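Local coordinates for beta-lactamase (Serratia marcescens, PDB 5GWA), which probably hydrolyses beta-lactam antibiotics to substituted beta-amino acids, as a class A extended-spectrum beta-lactamase that is bound here by the inhibitor avibactam, at residues N223-I235 with I246-N260. Sequence-based numbering, arbitrary orientation.
Sequences NKGITAATNDIGI and IAVYVSDSSEKSDVN. With NA (sodium ion), chain B; NA (sodium ion), chain X.
Thr227 faces both Asp252 and Ser253, a G1 beta bulge that interrupts an otherwise regular antiparallel hairpin, which pairs the central strand 243-253 of the class A beta-lactamase five-stranded sheet with its neighbour 227-237. Strands 227-235 and 246-251 run 166° apart with axes approaching to 4.7 Å. Within the bulge, Thr227 N reaches Ser253 O at 2.8 Å in the carbonyl plane and Ser253 N returns to Thr227 O, whereas Asp252 N meets Ala228 O from well above its plane. Water 2 bridges Thr227 O, Thr230 OG1 and Val250 O. Further out, a sodium ion joins the segments, bound by Gly225 O, Glu255 O, water 4 and Thr227 OG1, which chi1 of -56° turns toward the ion and which hydrogen-bonds Thr221 OG1. The Asn231 amide, whose main polar partner is Pro44, lies across the Tyr249 ring, planes 65° apart, OD1 3.5 Å from CD2. Ile233 CG2 packs on Ala247 CB at 3.7 Å and near the Tyr249 hydroxyl, which bonds Thr167 of helix 164-175. On the opposite face, with Val250, Asn260 CB of helix 257-276 packs against Thr230, nearly perpendicularly. Ser253 OG, anti to its backbone N, accepts from Glu255 N in an ST turn and donates to Asn260 OD1 at 2.6 Å.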
# COMPACT_ATOMS: atom_id res chain seq x y z
N ASN A 223 -4.75 -16.17 6.55
CA ASN A 223 -3.89 -17.30 6.84
C ASN A 223 -4.51 -18.64 6.41
O ASN A 223 -3.81 -19.65 6.39
CB ASN A 223 -3.45 -17.30 8.33
CG ASN A 223 -4.56 -17.71 9.31
OD1 ASN A 223 -4.24 -18.22 10.38
ND2 ASN A 223 -5.83 -17.46 8.98
N LYS A 224 -5.79 -18.64 6.04
CA LYS A 224 -6.44 -19.84 5.50
C LYS A 224 -6.48 -19.87 3.98
O LYS A 224 -7.15 -20.72 3.41
CB LYS A 224 -7.87 -19.96 6.04
CG LYS A 224 -7.95 -20.10 7.55
CD LYS A 224 -7.99 -21.56 7.96
CE LYS A 224 -7.48 -21.76 9.39
NZ LYS A 224 -7.21 -23.20 9.66
N GLY A 225 -5.86 -18.91 3.32
CA GLY A 225 -5.83 -18.92 1.88
C GLY A 225 -7.06 -18.30 1.22
O GLY A 225 -7.23 -18.41 0.03
N ILE A 226 -7.86 -17.59 2.00
CA ILE A 226 -9.08 -16.96 1.46
C ILE A 226 -8.84 -15.48 1.14
O ILE A 226 -8.44 -14.71 2.00
CB ILE A 226 -10.21 -17.06 2.48
CG1 ILE A 226 -10.42 -18.52 2.87
CG2 ILE A 226 -11.50 -16.46 1.94
CD1 ILE A 226 -10.88 -19.37 1.71
N THR A 227 -9.13 -15.10 -0.10
CA THR A 227 -9.17 -13.70 -0.49
C THR A 227 -10.64 -13.21 -0.44
O THR A 227 -11.47 -13.58 -1.28
CB THR A 227 -8.57 -13.54 -1.87
OG1 THR A 227 -7.22 -14.10 -1.88
CG2 THR A 227 -8.48 -12.09 -2.21
N ALA A 228 -10.91 -12.33 0.52
CA ALA A 228 -12.27 -11.88 0.78
C ALA A 228 -12.94 -11.22 -0.42
O ALA A 228 -14.13 -11.38 -0.62
CB ALA A 228 -12.31 -10.94 1.94
N ALA A 229 -12.19 -10.38 -1.14
CA ALA A 229 -12.76 -9.54 -2.19
C ALA A 229 -11.80 -9.31 -3.36
O ALA A 229 -10.65 -8.95 -3.15
CB ALA A 229 -13.21 -8.21 -1.63
N THR A 230 -12.30 -9.56 -4.56
CA THR A 230 -11.65 -9.11 -5.80
C THR A 230 -12.80 -8.64 -6.70
O THR A 230 -13.61 -9.43 -7.21
CB THR A 230 -10.90 -10.27 -6.48
OG1 THR A 230 -10.03 -10.89 -5.54
CG2 THR A 230 -10.07 -9.78 -7.65
N ASN A 231 -12.90 -7.31 -6.87
CA ASN A 231 -14.09 -6.70 -7.40
C ASN A 231 -13.75 -5.73 -8.53
O ASN A 231 -12.67 -5.13 -8.53
CB ASN A 231 -14.77 -5.84 -6.31
CG ASN A 231 -15.01 -6.60 -5.00
OD1 ASN A 231 -15.30 -7.81 -4.99
ND2 ASN A 231 -15.16 -5.82 -3.91
N ASP A 232 -14.74 -5.46 -9.38
CA ASP A 232 -14.68 -4.36 -10.37
C ASP A 232 -16.10 -3.98 -10.74
O ASP A 232 -16.97 -4.85 -10.94
CB ASP A 232 -13.85 -4.79 -11.56
CG ASP A 232 -13.35 -3.62 -12.40
OD1 ASP A 232 -13.44 -2.46 -11.92
OD2 ASP A 232 -12.79 -3.91 -13.49
N ILE A 233 -16.38 -2.67 -10.73
CA ILE A 233 -17.72 -2.13 -11.01
C ILE A 233 -17.59 -1.00 -12.01
O ILE A 233 -16.59 -0.28 -11.97
CB ILE A 233 -18.45 -1.65 -9.73
CG1 ILE A 233 -17.87 -0.36 -9.17
CG2 ILE A 233 -18.42 -2.75 -8.68
CD1 ILE A 233 -18.73 0.25 -8.08
N GLY A 234 -18.55 -0.83 -12.91
CA GLY A 234 -18.43 0.29 -13.86
C GLY A 234 -19.50 0.34 -14.90
O GLY A 234 -20.47 -0.42 -14.86
N ILE A 235 -19.29 1.25 -15.84
CA ILE A 235 -20.19 1.43 -16.98
C ILE A 235 -19.36 1.27 -18.23
O ILE A 235 -18.30 1.90 -18.36
CB ILE A 235 -20.86 2.81 -16.99
CG1 ILE A 235 -21.52 3.13 -15.65
CG2 ILE A 235 -21.89 2.89 -18.14
CD1 ILE A 235 -20.65 4.02 -14.78
N ILE A 246 -22.17 -2.77 -14.99
CA ILE A 246 -21.86 -4.12 -14.56
C ILE A 246 -21.09 -4.05 -13.23
O ILE A 246 -20.26 -3.19 -13.02
CB ILE A 246 -21.07 -4.90 -15.64
CG1 ILE A 246 -20.71 -6.31 -15.19
CG2 ILE A 246 -19.84 -4.14 -16.08
CD1 ILE A 246 -20.34 -7.22 -16.33
N ALA A 247 -21.40 -4.99 -12.34
CA ALA A 247 -20.65 -5.14 -11.11
C ALA A 247 -20.35 -6.59 -10.85
O ALA A 247 -21.26 -7.44 -10.93
CB ALA A 247 -21.44 -4.56 -9.97
N VAL A 248 -19.08 -6.92 -10.62
CA VAL A 248 -18.71 -8.29 -10.29
C VAL A 248 -17.92 -8.30 -9.00
O VAL A 248 -16.95 -7.57 -8.84
CB VAL A 248 -17.90 -8.99 -11.41
CG1 VAL A 248 -17.57 -10.42 -11.03
CG2 VAL A 248 -18.65 -8.93 -12.74
N TYR A 249 -18.35 -9.15 -8.05
CA TYR A 249 -17.68 -9.30 -6.77
C TYR A 249 -17.25 -10.75 -6.61
O TYR A 249 -18.09 -11.64 -6.52
CB TYR A 249 -18.63 -8.96 -5.60
CG TYR A 249 -19.14 -7.56 -5.67
CD1 TYR A 249 -20.25 -7.24 -6.43
CD2 TYR A 249 -18.51 -6.54 -4.97
CE1 TYR A 249 -20.72 -5.95 -6.48
CE2 TYR A 249 -18.90 -5.23 -5.12
CZ TYR A 249 -19.98 -4.94 -5.88
OH TYR A 249 -20.35 -3.64 -5.94
N VAL A 250 -15.95 -11.04 -6.73
CA VAL A 250 -15.44 -12.38 -6.44
C VAL A 250 -15.05 -12.44 -4.98
O VAL A 250 -14.09 -11.79 -4.55
CB VAL A 250 -14.22 -12.71 -7.34
CG1 VAL A 250 -13.71 -14.11 -7.04
CG2 VAL A 250 -14.55 -12.54 -8.81
N SER A 251 -15.86 -13.13 -4.16
CA SER A 251 -15.68 -13.05 -2.72
C SER A 251 -15.30 -14.38 -2.10
O SER A 251 -15.57 -15.42 -2.67
CB SER A 251 -16.92 -12.44 -2.03
OG SER A 251 -18.00 -13.37 -1.98
N ASP A 252 -14.68 -14.30 -0.93
CA ASP A 252 -14.28 -15.46 -0.13
C ASP A 252 -13.68 -16.57 -0.97
O ASP A 252 -14.18 -17.69 -1.04
CB ASP A 252 -15.46 -15.92 0.71
CG ASP A 252 -15.86 -14.89 1.74
OD1 ASP A 252 -15.06 -13.96 2.01
OD2 ASP A 252 -16.94 -15.07 2.35
N SER A 253 -12.69 -16.18 -1.77
CA SER A 253 -12.16 -17.05 -2.78
C SER A 253 -10.92 -17.80 -2.32
O SER A 253 -10.01 -17.23 -1.73
CB SER A 253 -11.81 -16.23 -4.01
OG SER A 253 -11.26 -17.04 -5.03
N SER A 254 -10.96 -19.09 -2.59
CA SER A 254 -9.79 -19.95 -2.46
C SER A 254 -8.90 -19.94 -3.68
O SER A 254 -7.85 -20.59 -3.68
CB SER A 254 -10.26 -21.38 -2.15
OG SER A 254 -10.73 -21.42 -0.82
N GLU A 255 -9.29 -19.24 -4.73
CA GLU A 255 -8.52 -19.21 -5.98
C GLU A 255 -7.42 -18.15 -5.92
O GLU A 255 -7.47 -17.21 -5.14
CB GLU A 255 -9.39 -18.90 -7.17
CG GLU A 255 -10.60 -19.79 -7.34
CD GLU A 255 -10.33 -21.16 -7.95
OE1 GLU A 255 -9.19 -21.43 -8.37
OE2 GLU A 255 -11.27 -21.99 -8.00
N LYS A 256 -6.38 -18.36 -6.71
CA LYS A 256 -5.31 -17.39 -6.76
C LYS A 256 -5.77 -16.12 -7.48
O LYS A 256 -6.73 -16.15 -8.26
CB LYS A 256 -4.09 -18.02 -7.40
CG LYS A 256 -3.61 -19.20 -6.55
CD LYS A 256 -2.11 -19.21 -6.37
CE LYS A 256 -1.38 -19.37 -7.68
NZ LYS A 256 0.04 -18.93 -7.57
N SER A 257 -4.97 -15.07 -7.34
CA SER A 257 -5.35 -13.75 -7.85
C SER A 257 -5.53 -13.71 -9.35
O SER A 257 -6.46 -13.11 -9.88
CB SER A 257 -4.33 -12.72 -7.39
OG SER A 257 -3.06 -12.98 -7.97
N ASP A 258 -4.72 -14.46 -10.10
CA ASP A 258 -4.92 -14.48 -11.52
C ASP A 258 -6.28 -15.04 -11.93
O ASP A 258 -6.92 -14.56 -12.87
CB ASP A 258 -3.80 -15.28 -12.20
CG ASP A 258 -3.78 -16.75 -11.79
OD1 ASP A 258 -3.80 -17.07 -10.56
OD2 ASP A 258 -3.69 -17.61 -12.68
N VAL A 259 -6.72 -16.07 -11.21
CA VAL A 259 -8.03 -16.67 -11.46
C VAL A 259 -9.16 -15.73 -11.05
O VAL A 259 -10.10 -15.57 -11.80
CB VAL A 259 -8.18 -17.99 -10.69
CG1 VAL A 259 -9.58 -18.56 -10.80
CG2 VAL A 259 -7.18 -19.01 -11.24
N ASN A 260 -9.00 -15.05 -9.93
CA ASN A 260 -10.02 -14.14 -9.44
C ASN A 260 -10.25 -13.01 -10.45
O ASN A 260 -11.39 -12.65 -10.74
CB ASN A 260 -9.63 -13.62 -8.07
CG ASN A 260 -9.67 -14.73 -7.00
OD1 ASN A 260 -10.48 -15.64 -7.10
ND2 ASN A 260 -8.76 -14.68 -6.05
NA NA B . -7.05 -16.80 -2.40
NA NA X . -7.91 -9.27 -4.05
O HOH W 1 -6.29 -20.79 -1.23
O HOH W 2 -11.51 -12.62 -3.98
O HOH W 3 -7.50 -11.96 -6.09
O HOH W 4 -4.46 -17.11 -2.61